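Local coordinates for SIR4-interacting protein SIF2 (Saccharomyces cerevisiae, PDB 1R5M) that acts as a WD-repeat subunit of the Set3C transcription corepressor complex and antagonizes telomeric silencing in yeast, at residues A[286-291]-A[307-312]; A[73-78]-A[86-91]; A[146-151]-A[174-179]; A[35-40]-A[383-388]. All blocks are in the same frame, centred on the assembly; numbering follows the deposited sequence.

Interaction 1 (A[286-291]-A[307-312]); sequences YGHSQS and SMDGSV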
# COMPACT_ATOMS: atom_id res chain seq x y z
N TYR A 286 -15.64 14.84 -2.49
CA TYR A 286 -16.74 13.99 -2.94
C TYR A 286 -16.61 13.80 -4.45
O TYR A 286 -16.13 14.69 -5.16
CB TYR A 286 -18.10 14.64 -2.67
CG TYR A 286 -18.47 14.79 -1.21
CD1 TYR A 286 -18.15 15.95 -0.51
CD2 TYR A 286 -19.14 13.77 -0.54
CE1 TYR A 286 -18.49 16.09 0.84
CE2 TYR A 286 -19.49 13.90 0.80
CZ TYR A 286 -19.16 15.06 1.48
OH TYR A 286 -19.49 15.18 2.81
N GLY A 287 -17.07 12.66 -4.94
CA GLY A 287 -17.01 12.40 -6.37
C GLY A 287 -17.10 10.93 -6.69
O GLY A 287 -17.88 10.52 -7.56
N HIS A 288 -16.30 10.12 -6.00
CA HIS A 288 -16.33 8.69 -6.22
C HIS A 288 -17.71 8.15 -5.86
O HIS A 288 -18.29 8.56 -4.85
CB HIS A 288 -15.24 8.00 -5.39
CG HIS A 288 -13.88 8.10 -6.00
ND1 HIS A 288 -13.57 7.56 -7.23
CD2 HIS A 288 -12.73 8.66 -5.54
CE1 HIS A 288 -12.29 7.78 -7.50
NE2 HIS A 288 -11.76 8.45 -6.49
N SER A 289 -18.23 7.24 -6.68
CA SER A 289 -19.55 6.67 -6.44
C SER A 289 -19.50 5.34 -5.71
O SER A 289 -20.54 4.77 -5.38
CB SER A 289 -20.29 6.51 -7.77
OG SER A 289 -19.57 5.67 -8.66
N GLN A 290 -18.29 4.84 -5.48
CA GLN A 290 -18.12 3.58 -4.77
C GLN A 290 -16.88 3.68 -3.89
O GLN A 290 -16.16 4.68 -3.93
CB GLN A 290 -17.97 2.41 -5.75
CG GLN A 290 -19.11 2.31 -6.76
CD GLN A 290 -19.08 1.03 -7.56
OE1 GLN A 290 -19.69 0.93 -8.63
NE2 GLN A 290 -18.37 0.02 -7.05
N SER A 291 -16.64 2.65 -3.09
CA SER A 291 -15.50 2.62 -2.18
C SER A 291 -14.17 2.96 -2.85
O SER A 291 -13.91 2.55 -3.98
CB SER A 291 -15.39 1.25 -1.53
OG SER A 291 -16.56 0.94 -0.79
N SER A 307 -11.01 3.96 -7.45
CA SER A 307 -12.14 3.33 -6.79
C SER A 307 -12.77 2.16 -7.51
O SER A 307 -12.45 1.86 -8.67
CB SER A 307 -13.19 4.43 -6.56
OG SER A 307 -14.49 3.93 -6.32
N MET A 308 -13.67 1.48 -6.81
CA MET A 308 -14.39 0.36 -7.38
C MET A 308 -15.31 0.89 -8.47
O MET A 308 -15.87 0.11 -9.25
CB MET A 308 -15.19 -0.36 -6.30
CG MET A 308 -14.35 -1.23 -5.38
SD MET A 308 -13.61 -2.65 -6.23
CE MET A 308 -14.99 -3.80 -6.25
N ASP A 309 -15.47 2.21 -8.54
CA ASP A 309 -16.32 2.81 -9.57
C ASP A 309 -15.59 2.89 -10.91
O ASP A 309 -16.12 3.42 -11.89
CB ASP A 309 -16.84 4.20 -9.15
CG ASP A 309 -15.74 5.24 -9.00
OD1 ASP A 309 -14.61 5.04 -9.48
OD2 ASP A 309 -16.03 6.30 -8.39
N GLY A 310 -14.36 2.37 -10.94
CA GLY A 310 -13.57 2.37 -12.16
C GLY A 310 -12.88 3.66 -12.55
O GLY A 310 -12.35 3.77 -13.66
N SER A 311 -12.87 4.65 -11.66
CA SER A 311 -12.24 5.92 -11.98
C SER A 311 -11.00 6.25 -11.17
O SER A 311 -10.80 5.74 -10.06
CB SER A 311 -13.25 7.07 -11.81
OG SER A 311 -13.52 7.32 -10.44
N VAL A 312 -10.16 7.09 -11.76
CA VAL A 312 -8.94 7.58 -11.13
C VAL A 312 -9.18 9.08 -11.09
O VAL A 312 -9.49 9.70 -12.11
CB VAL A 312 -7.70 7.29 -12.00
CG1 VAL A 312 -6.46 7.88 -11.34
CG2 VAL A 312 -7.54 5.78 -12.17
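Asp309 reaches across to the loop 286-291 and meets His288, Ser289 and Gln290. Asp309 CB lies 3.1 Å from Ser289 OG, and the Gln290 chain runs past it in the opposite direction. CG sits between the backbone N and the carbonyl carbon (chi1 65°). This turns the carboxylate in toward the His288 ring.

The two oxygens then divide the work. Asp309 OD2 takes the backbone hydrogen bond from Ser289 N at 2.9 Å, on its anti lone pair. Asp309 OD2 also accepts from His288 ND1 at 3.0 Å. That donor comes from the syn side, 23° out of the carboxylate plane, while OD2 lies in the plane of the imidazole. Asp309 OD1 turns back to the start of strand 311-316. Asp309 OD1 accepts from Ser311 N at 2.8 Å, an Asx turn. Asp309 OD1 also accepts from Ser311 OG at 2.7 Å. Four bonds thus fix the carboxylate. With an alanine at this place, His288 ND1 and Ser289 N would probably lose their shared acceptor, leaving the imidazole held from its NE2 side.

Beside this, Ser291 O accepts twice: from Met308 N at 3.0 Å and from Ser307 OG at 2.8 Å, the hydroxyl standing above the carbonyl plane. Gln290 N is buried without a partner.

His288 NE2 is hydrogen-bonded to Ser305 OG, and the ring touches Trp315. This matches the Asp-His-Ser-Trp structural tetrad of WD repeats. It ties the loop before strand 292-298 to the type I turn 307-310, between strands 302-307 and 311-316. Met308 packs on Phe334 of strand 333-338.

Interaction 2 (A[73-78]-A[86-91]); sequences ARIVET and WKLTII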
# COMPACT_ATOMS: atom_id res chain seq x y z
N ALA A 73 14.21 -11.41 -4.00
CA ALA A 73 14.82 -11.70 -5.29
C ALA A 73 15.46 -10.47 -5.90
O ALA A 73 15.09 -9.34 -5.59
CB ALA A 73 13.78 -12.27 -6.24
N ARG A 74 16.43 -10.72 -6.77
CA ARG A 74 17.11 -9.64 -7.45
C ARG A 74 16.85 -9.81 -8.94
O ARG A 74 16.89 -10.92 -9.47
CB ARG A 74 18.61 -9.70 -7.15
CG ARG A 74 19.43 -8.59 -7.77
CD ARG A 74 20.67 -8.36 -6.92
NE ARG A 74 21.28 -9.62 -6.52
CZ ARG A 74 21.97 -9.79 -5.39
NH1 ARG A 74 22.14 -8.77 -4.56
NH2 ARG A 74 22.48 -10.98 -5.10
N ILE A 75 16.55 -8.70 -9.60
CA ILE A 75 16.30 -8.71 -11.04
C ILE A 75 17.28 -7.77 -11.70
O ILE A 75 17.23 -6.56 -11.49
CB ILE A 75 14.86 -8.26 -11.36
CG1 ILE A 75 13.86 -9.28 -10.82
CG2 ILE A 75 14.69 -8.07 -12.87
CD1 ILE A 75 12.41 -8.89 -11.01
N VAL A 76 18.19 -8.33 -12.50
CA VAL A 76 19.19 -7.53 -13.19
C VAL A 76 19.27 -7.92 -14.65
O VAL A 76 19.05 -9.07 -15.02
CB VAL A 76 20.59 -7.71 -12.55
CG1 VAL A 76 20.57 -7.22 -11.11
CG2 VAL A 76 21.00 -9.17 -12.60
N GLU A 77 19.59 -6.94 -15.50
CA GLU A 77 19.70 -7.19 -16.93
C GLU A 77 21.15 -7.48 -17.30
O GLU A 77 22.08 -6.90 -16.74
CB GLU A 77 19.20 -5.98 -17.72
CG GLU A 77 19.92 -4.69 -17.40
CD GLU A 77 19.35 -3.50 -18.16
OE1 GLU A 77 19.35 -3.54 -19.41
OE2 GLU A 77 18.90 -2.54 -17.51
N THR A 78 21.34 -8.39 -18.26
CA THR A 78 22.68 -8.77 -18.71
C THR A 78 23.01 -8.08 -20.03
O THR A 78 22.22 -8.12 -20.97
CB THR A 78 22.79 -10.29 -18.90
OG1 THR A 78 22.45 -10.96 -17.68
CG2 THR A 78 24.21 -10.67 -19.30
N TRP A 86 16.90 -10.40 -19.02
CA TRP A 86 16.67 -10.17 -17.60
C TRP A 86 16.86 -11.44 -16.79
O TRP A 86 16.33 -12.50 -17.14
CB TRP A 86 15.26 -9.62 -17.38
CG TRP A 86 15.04 -8.37 -18.15
CD1 TRP A 86 14.57 -8.26 -19.42
CD2 TRP A 86 15.35 -7.04 -17.72
NE1 TRP A 86 14.56 -6.95 -19.81
CE2 TRP A 86 15.04 -6.17 -18.79
CE3 TRP A 86 15.86 -6.50 -16.53
CZ2 TRP A 86 15.22 -4.79 -18.71
CZ3 TRP A 86 16.04 -5.12 -16.45
CH2 TRP A 86 15.73 -4.29 -17.54
N LYS A 87 17.63 -11.33 -15.71
CA LYS A 87 17.93 -12.47 -14.86
C LYS A 87 17.30 -12.34 -13.47
O LYS A 87 17.45 -11.32 -12.80
CB LYS A 87 19.44 -12.62 -14.72
CG LYS A 87 19.90 -13.78 -13.86
CD LYS A 87 21.42 -13.76 -13.71
CE LYS A 87 21.90 -14.88 -12.80
NZ LYS A 87 23.37 -14.79 -12.56
N LEU A 88 16.59 -13.39 -13.06
CA LEU A 88 15.94 -13.44 -11.76
C LEU A 88 16.74 -14.37 -10.85
O LEU A 88 16.94 -15.55 -11.17
CB LEU A 88 14.52 -13.98 -11.90
CG LEU A 88 13.77 -14.31 -10.60
CD1 LEU A 88 13.46 -13.03 -9.85
CD2 LEU A 88 12.49 -15.06 -10.92
N THR A 89 17.21 -13.84 -9.73
CA THR A 89 17.98 -14.63 -8.78
C THR A 89 17.36 -14.51 -7.39
O THR A 89 17.12 -13.41 -6.91
CB THR A 89 19.45 -14.16 -8.71
OG1 THR A 89 20.05 -14.29 -10.00
CG2 THR A 89 20.23 -14.99 -7.70
N ILE A 90 17.10 -15.65 -6.75
CA ILE A 90 16.52 -15.65 -5.41
C ILE A 90 17.61 -15.39 -4.37
O ILE A 90 18.60 -16.12 -4.29
CB ILE A 90 15.83 -16.99 -5.09
CG1 ILE A 90 14.77 -17.30 -6.15
CG2 ILE A 90 15.20 -16.94 -3.71
CD1 ILE A 90 13.68 -16.25 -6.27
N ILE A 91 17.41 -14.33 -3.59
CA ILE A 91 18.36 -13.94 -2.55
C ILE A 91 18.15 -14.75 -1.27
O ILE A 91 19.12 -15.14 -0.61
CB ILE A 91 18.21 -12.44 -2.21
CG1 ILE A 91 18.60 -11.59 -3.43
CG2 ILE A 91 19.07 -12.07 -1.01
CD1 ILE A 91 18.33 -10.11 -3.27
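Glu77 and Trp86 are brought together by their first torsions. Glu77 CG stands between its backbone N and carbonyl carbon (chi1 58°). Trp86 CG is anti to its carbonyl carbon (chi1 -57°). The two side chains therefore lie side by side and point the same way. Glu77 CB sits over one face of the Trp86 indole, 3.7 Å from the centroid of the six-membered ring and 19° off the normal, a CH-pi contact. The carboxylate reaches past the rim, with Glu77 OE2 3.6 Å from Trp86 CH2.

Further along the same face, Leu88 CD1 fits between two side chains of the partner strand. Leu88 CD1 is 3.7 Å from Ala73 CB and 3.9 Å from Ile75 CG1.

The other face carries Arg74, Val76, Lys87 and Thr89. There the Arg74 chain bends at chi3. The Arg74 guanidinium presents a face to Ile91 CD1, which lies 4.2 Å above the plane, over its centre.

Four backbone hydrogen bonds hold the strands together. Arg74 N and Thr89 O are 2.8 Å apart, and Thr89 N returns a bond to Arg74 O. Val76 and Lys87 form the second such pair.

Val43 of strand 37-44 covers the side bearing Ile75, Trp86 and Leu88. The arrangement is an antiparallel hairpin. It joins the third and fourth strands, 69-77 and 86-95, of a four-stranded propeller blade, with 86-95 at one edge and 50-53 at the other.

Interaction 3 (A[146-151]-A[174-179]); sequences NFHRAP and ILWNVI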
# COMPACT_ATOMS: atom_id res chain seq x y z
N ASN A 146 5.15 -12.42 17.47
CA ASN A 146 3.88 -13.13 17.43
C ASN A 146 2.89 -12.73 18.52
O ASN A 146 3.11 -12.98 19.70
CB ASN A 146 4.15 -14.64 17.49
CG ASN A 146 2.95 -15.46 17.08
OD1 ASN A 146 2.30 -15.16 16.08
ND2 ASN A 146 2.67 -16.51 17.84
N PHE A 147 1.79 -12.11 18.10
CA PHE A 147 0.75 -11.69 19.03
C PHE A 147 -0.61 -11.71 18.33
O PHE A 147 -1.61 -12.12 18.91
CB PHE A 147 1.03 -10.29 19.58
CG PHE A 147 0.22 -9.94 20.79
CD1 PHE A 147 0.46 -10.58 22.00
CD2 PHE A 147 -0.80 -9.00 20.72
CE1 PHE A 147 -0.31 -10.29 23.13
CE2 PHE A 147 -1.57 -8.70 21.84
CZ PHE A 147 -1.32 -9.34 23.05
N HIS A 148 -0.64 -11.27 17.07
CA HIS A 148 -1.88 -11.27 16.29
C HIS A 148 -2.33 -12.71 16.08
O HIS A 148 -1.51 -13.62 16.01
CB HIS A 148 -1.65 -10.65 14.91
CG HIS A 148 -1.42 -9.17 14.94
ND1 HIS A 148 -2.44 -8.25 15.04
CD2 HIS A 148 -0.27 -8.45 14.83
CE1 HIS A 148 -1.94 -7.03 15.00
NE2 HIS A 148 -0.62 -7.13 14.87
N ARG A 149 -3.65 -12.90 15.96
CA ARG A 149 -4.20 -14.23 15.73
C ARG A 149 -5.15 -14.21 14.53
O ARG A 149 -6.03 -15.06 14.40
CB ARG A 149 -4.93 -14.74 16.97
CG ARG A 149 -4.00 -15.05 18.14
CD ARG A 149 -4.60 -16.09 19.06
NE ARG A 149 -5.79 -15.61 19.75
CZ ARG A 149 -5.77 -14.84 20.83
NH1 ARG A 149 -4.61 -14.46 21.35
NH2 ARG A 149 -6.91 -14.46 21.40
N ALA A 150 -4.97 -13.22 13.66
CA ALA A 150 -5.77 -13.07 12.46
C ALA A 150 -4.86 -12.55 11.35
O ALA A 150 -3.77 -12.03 11.62
CB ALA A 150 -6.92 -12.08 12.71
N PRO A 151 -5.27 -12.69 10.07
CA PRO A 151 -4.44 -12.22 8.95
C PRO A 151 -3.97 -10.77 9.07
O PRO A 151 -4.76 -9.88 9.39
CB PRO A 151 -5.35 -12.43 7.75
CG PRO A 151 -6.15 -13.63 8.15
CD PRO A 151 -6.50 -13.34 9.59
N ILE A 174 -1.34 -3.42 16.98
CA ILE A 174 -0.24 -3.51 17.93
C ILE A 174 0.91 -2.55 17.62
O ILE A 174 1.30 -2.39 16.47
CB ILE A 174 0.35 -4.94 17.94
CG1 ILE A 174 -0.74 -5.96 18.24
CG2 ILE A 174 1.50 -5.03 18.94
CD1 ILE A 174 -1.39 -5.79 19.60
N LEU A 175 1.43 -1.92 18.67
CA LEU A 175 2.58 -1.02 18.56
C LEU A 175 3.74 -1.85 19.10
O LEU A 175 3.71 -2.29 20.25
CB LEU A 175 2.39 0.23 19.43
CG LEU A 175 3.68 1.02 19.69
CD1 LEU A 175 4.22 1.60 18.38
CD2 LEU A 175 3.38 2.14 20.68
N TRP A 176 4.75 -2.07 18.27
CA TRP A 176 5.90 -2.87 18.66
C TRP A 176 7.20 -2.10 18.72
O TRP A 176 7.40 -1.13 17.99
CB TRP A 176 6.19 -3.99 17.66
CG TRP A 176 5.10 -4.94 17.32
CD1 TRP A 176 4.10 -4.76 16.41
CD2 TRP A 176 4.96 -6.27 17.82
NE1 TRP A 176 3.34 -5.91 16.31
CE2 TRP A 176 3.85 -6.85 17.17
CE3 TRP A 176 5.66 -7.04 18.76
CZ2 TRP A 176 3.42 -8.16 17.42
CZ3 TRP A 176 5.24 -8.34 19.02
CH2 TRP A 176 4.13 -8.88 18.35
N ASN A 177 8.09 -2.53 19.61
CA ASN A 177 9.43 -2.00 19.63
C ASN A 177 9.97 -3.13 18.75
O ASN A 177 10.10 -4.27 19.20
CB ASN A 177 10.07 -2.06 21.02
CG ASN A 177 11.55 -1.76 20.97
OD1 ASN A 177 12.25 -2.22 20.07
ND2 ASN A 177 12.04 -1.00 21.95
N VAL A 178 10.23 -2.83 17.49
CA VAL A 178 10.67 -3.84 16.54
C VAL A 178 12.04 -4.46 16.80
O VAL A 178 12.30 -5.60 16.41
CB VAL A 178 10.61 -3.28 15.09
CG1 VAL A 178 11.84 -2.45 14.79
CG2 VAL A 178 10.45 -4.42 14.09
N ILE A 179 12.90 -3.73 17.48
CA ILE A 179 14.23 -4.23 17.79
C ILE A 179 14.20 -5.27 18.91
O ILE A 179 14.82 -6.32 18.80
CB ILE A 179 15.19 -3.07 18.16
CG1 ILE A 179 15.44 -2.21 16.91
CG2 ILE A 179 16.50 -3.61 18.72
CD1 ILE A 179 16.30 -0.99 17.15
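Ile174 is the tightly packed centre of this contact. Ile174 CD1 meets Phe147 CD2 at 3.5 Å, the two side chains crossing at about a right angle. Ile174 CG1 lies 3.6 Å from His148 NE2 and equally near CE1, where the isoleucine and histidine slide past each other. Ile174 CG2 turns the other way and rests 3.3 Å above one face of the Trp176 ring, offset toward the rim. One branched side chain thus touches three rings.

His148 NE2 lies near the plane of the indole, at its edge, 4.4 Å from Trp176 NE1. The two nitrogens do not bond each other. Both are hydrogen-bonded to Ser166 OG, and His148 ND1 is hydrogen-bonded to Asp168. Histidine, serine, tryptophan and aspartate make up the structural tetrad of a WD repeat, here the third, joining the loop before strand 152-157 to strands 163-168 and 173-177.

Phe147, though exposed, keeps its ring on Ile174, where CG anti to the backbone N (chi1 -165°) directs it. Phe147 CB, set by the backbone, touches Trp176 CH2 at 3.6 Å. The packing thins at Asn146, which contributes mainly its backbone: Asn146 N is 3.8 Å from Trp176 CH2, while its CB points away from the strand.

Interaction 4 (A[35-40]-A[383-388]); sequences FVKILK and PLYASY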
# COMPACT_ATOMS: atom_id res chain seq x y z
N PHE A 35 -0.11 8.67 -27.99
CA PHE A 35 0.61 7.40 -28.09
C PHE A 35 0.60 6.64 -26.77
O PHE A 35 1.18 7.08 -25.78
CB PHE A 35 2.05 7.67 -28.56
CG PHE A 35 3.02 6.57 -28.24
CD1 PHE A 35 2.69 5.23 -28.47
CD2 PHE A 35 4.27 6.86 -27.71
CE1 PHE A 35 3.59 4.21 -28.17
CE2 PHE A 35 5.18 5.85 -27.41
CZ PHE A 35 4.84 4.53 -27.64
N VAL A 36 -0.07 5.49 -26.76
CA VAL A 36 -0.15 4.64 -25.57
C VAL A 36 0.86 3.51 -25.71
O VAL A 36 0.83 2.76 -26.69
CB VAL A 36 -1.55 4.03 -25.40
CG1 VAL A 36 -1.57 3.09 -24.20
CG2 VAL A 36 -2.60 5.12 -25.24
N LYS A 37 1.74 3.37 -24.73
CA LYS A 37 2.74 2.31 -24.77
C LYS A 37 2.14 0.98 -24.35
O LYS A 37 1.28 0.93 -23.47
CB LYS A 37 3.91 2.66 -23.85
CG LYS A 37 4.63 3.94 -24.22
CD LYS A 37 5.72 4.27 -23.23
CE LYS A 37 6.35 5.62 -23.52
NZ LYS A 37 6.92 5.68 -24.89
N ILE A 38 2.57 -0.10 -24.99
CA ILE A 38 2.09 -1.43 -24.65
C ILE A 38 3.25 -2.09 -23.91
O ILE A 38 4.29 -2.41 -24.49
CB ILE A 38 1.71 -2.23 -25.91
CG1 ILE A 38 0.69 -1.42 -26.74
CG2 ILE A 38 1.10 -3.57 -25.51
CD1 ILE A 38 0.26 -2.09 -28.03
N LEU A 39 3.05 -2.28 -22.61
CA LEU A 39 4.07 -2.84 -21.74
C LEU A 39 4.37 -4.31 -21.96
O LEU A 39 3.48 -5.10 -22.27
CB LEU A 39 3.66 -2.61 -20.28
CG LEU A 39 3.35 -1.15 -19.92
CD1 LEU A 39 2.83 -1.10 -18.49
CD2 LEU A 39 4.61 -0.28 -20.07
N LYS A 40 5.64 -4.67 -21.79
CA LYS A 40 6.08 -6.04 -21.97
C LYS A 40 6.55 -6.66 -20.66
O LYS A 40 7.06 -5.96 -19.78
CB LYS A 40 7.24 -6.11 -22.97
CG LYS A 40 8.54 -5.54 -22.42
CD LYS A 40 9.65 -5.57 -23.45
CE LYS A 40 10.94 -5.03 -22.86
NZ LYS A 40 11.98 -4.80 -23.90
N PRO A 383 -3.87 11.70 -18.76
CA PRO A 383 -3.22 11.01 -19.88
C PRO A 383 -2.85 9.55 -19.60
O PRO A 383 -2.25 9.25 -18.57
CB PRO A 383 -1.98 11.86 -20.14
CG PRO A 383 -2.42 13.23 -19.72
CD PRO A 383 -3.15 12.94 -18.43
N LEU A 384 -3.22 8.66 -20.51
CA LEU A 384 -2.89 7.25 -20.38
C LEU A 384 -1.50 7.07 -20.98
O LEU A 384 -1.29 7.28 -22.17
CB LEU A 384 -3.90 6.38 -21.12
CG LEU A 384 -3.61 4.87 -21.09
CD1 LEU A 384 -3.56 4.38 -19.64
CD2 LEU A 384 -4.69 4.13 -21.87
N TYR A 385 -0.54 6.69 -20.14
CA TYR A 385 0.84 6.52 -20.57
C TYR A 385 1.12 5.15 -21.18
O TYR A 385 1.78 5.05 -22.22
CB TYR A 385 1.77 6.75 -19.38
CG TYR A 385 3.24 6.70 -19.70
CD1 TYR A 385 3.84 7.69 -20.48
CD2 TYR A 385 4.05 5.67 -19.21
CE1 TYR A 385 5.21 7.66 -20.76
CE2 TYR A 385 5.41 5.63 -19.49
CZ TYR A 385 5.98 6.63 -20.26
OH TYR A 385 7.33 6.59 -20.53
N ALA A 386 0.61 4.11 -20.53
CA ALA A 386 0.85 2.75 -20.99
C ALA A 386 -0.15 1.77 -20.41
O ALA A 386 -0.83 2.07 -19.43
CB ALA A 386 2.27 2.33 -20.60
N SER A 387 -0.25 0.60 -21.03
CA SER A 387 -1.16 -0.44 -20.58
C SER A 387 -0.51 -1.82 -20.70
O SER A 387 0.34 -2.04 -21.57
CB SER A 387 -2.45 -0.43 -21.41
OG SER A 387 -3.15 0.78 -21.28
N TYR A 388 -0.90 -2.73 -19.81
CA TYR A 388 -0.41 -4.10 -19.80
C TYR A 388 -1.65 -5.00 -19.74
O TYR A 388 -2.50 -4.83 -18.86
CB TYR A 388 0.47 -4.36 -18.57
CG TYR A 388 1.06 -5.75 -18.52
CD1 TYR A 388 1.96 -6.18 -19.50
CD2 TYR A 388 0.74 -6.63 -17.49
CE1 TYR A 388 2.52 -7.46 -19.45
CE2 TYR A 388 1.30 -7.90 -17.42
CZ TYR A 388 2.19 -8.31 -18.40
OH TYR A 388 2.76 -9.56 -18.34
O HOH W 1 2.75 7.06 -23.76
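Lys37 and Leu39 pair in parallel with the strand 384-388 through three backbone hydrogen bonds, the chains running 22° apart. Lys37 N meets Tyr385 O at 3.0 Å, Ser387 N meets Lys37 O at 2.9 Å, and Leu39 N meets Ser387 O at 2.9 Å. Beyond the first bond a water takes over. It donates to both Phe35 O and Tyr385 O.

With CG anti to the backbone N (chi1 -176°), the Tyr385 ring takes the Lys37 chain over one face, with Lys37 CD 4.2 Å from the ring centroid. Lys37 CE passes 3.3 Å from Tyr385 OH. That hydroxyl is hydrogen-bonded to Pro424 O, and the ring also makes a cation-pi contact with Lys344. Replacing Tyr385 by an alanine is likely to leave the aliphatic part of Lys37 without its ring face and Pro424 O without its hydroxyl partner.

Leu39 lies over Ala386, with Leu39 CD2 3.5 Å from Ala386 CB. Leu39 O meets the edge of the Tyr388 ring in plane, 3.3 Å from Tyr388 CD1. At the other end Val36 CG1 touches Leu384 CD2 at 4.0 Å.

Strand 354-358 lies along the other edge of 380-388, where Tyr385 and Ala386 form a classic beta bulge opposite Val356. Strand 37-44 pairs in turn antiparallel with 419-422. The N-terminal strand thus completes the last blade and joins it to the blade before it.

In the fold
The four contacts are spread round a propeller of eight WD repeats. Interactions 1 and 3 are the same kind of site in repeats 6 and 3. Their centres are 33 Å apart, on opposite sides of the chain's centre. In interaction 1 the tetrad aspartate belongs to the contact itself; in interaction 3 the acid comes from a neighbouring strand. Interaction 4 pairs the N-terminal strand with a strand late in the chain, and the other three fall in the sequence between. Strand 37-44 links interactions 4 and 2, whose nearest atoms are about 5 Å apart. Interaction 1 comes within about 8 Å of interaction 4 by nearest atoms. No ligand is involved.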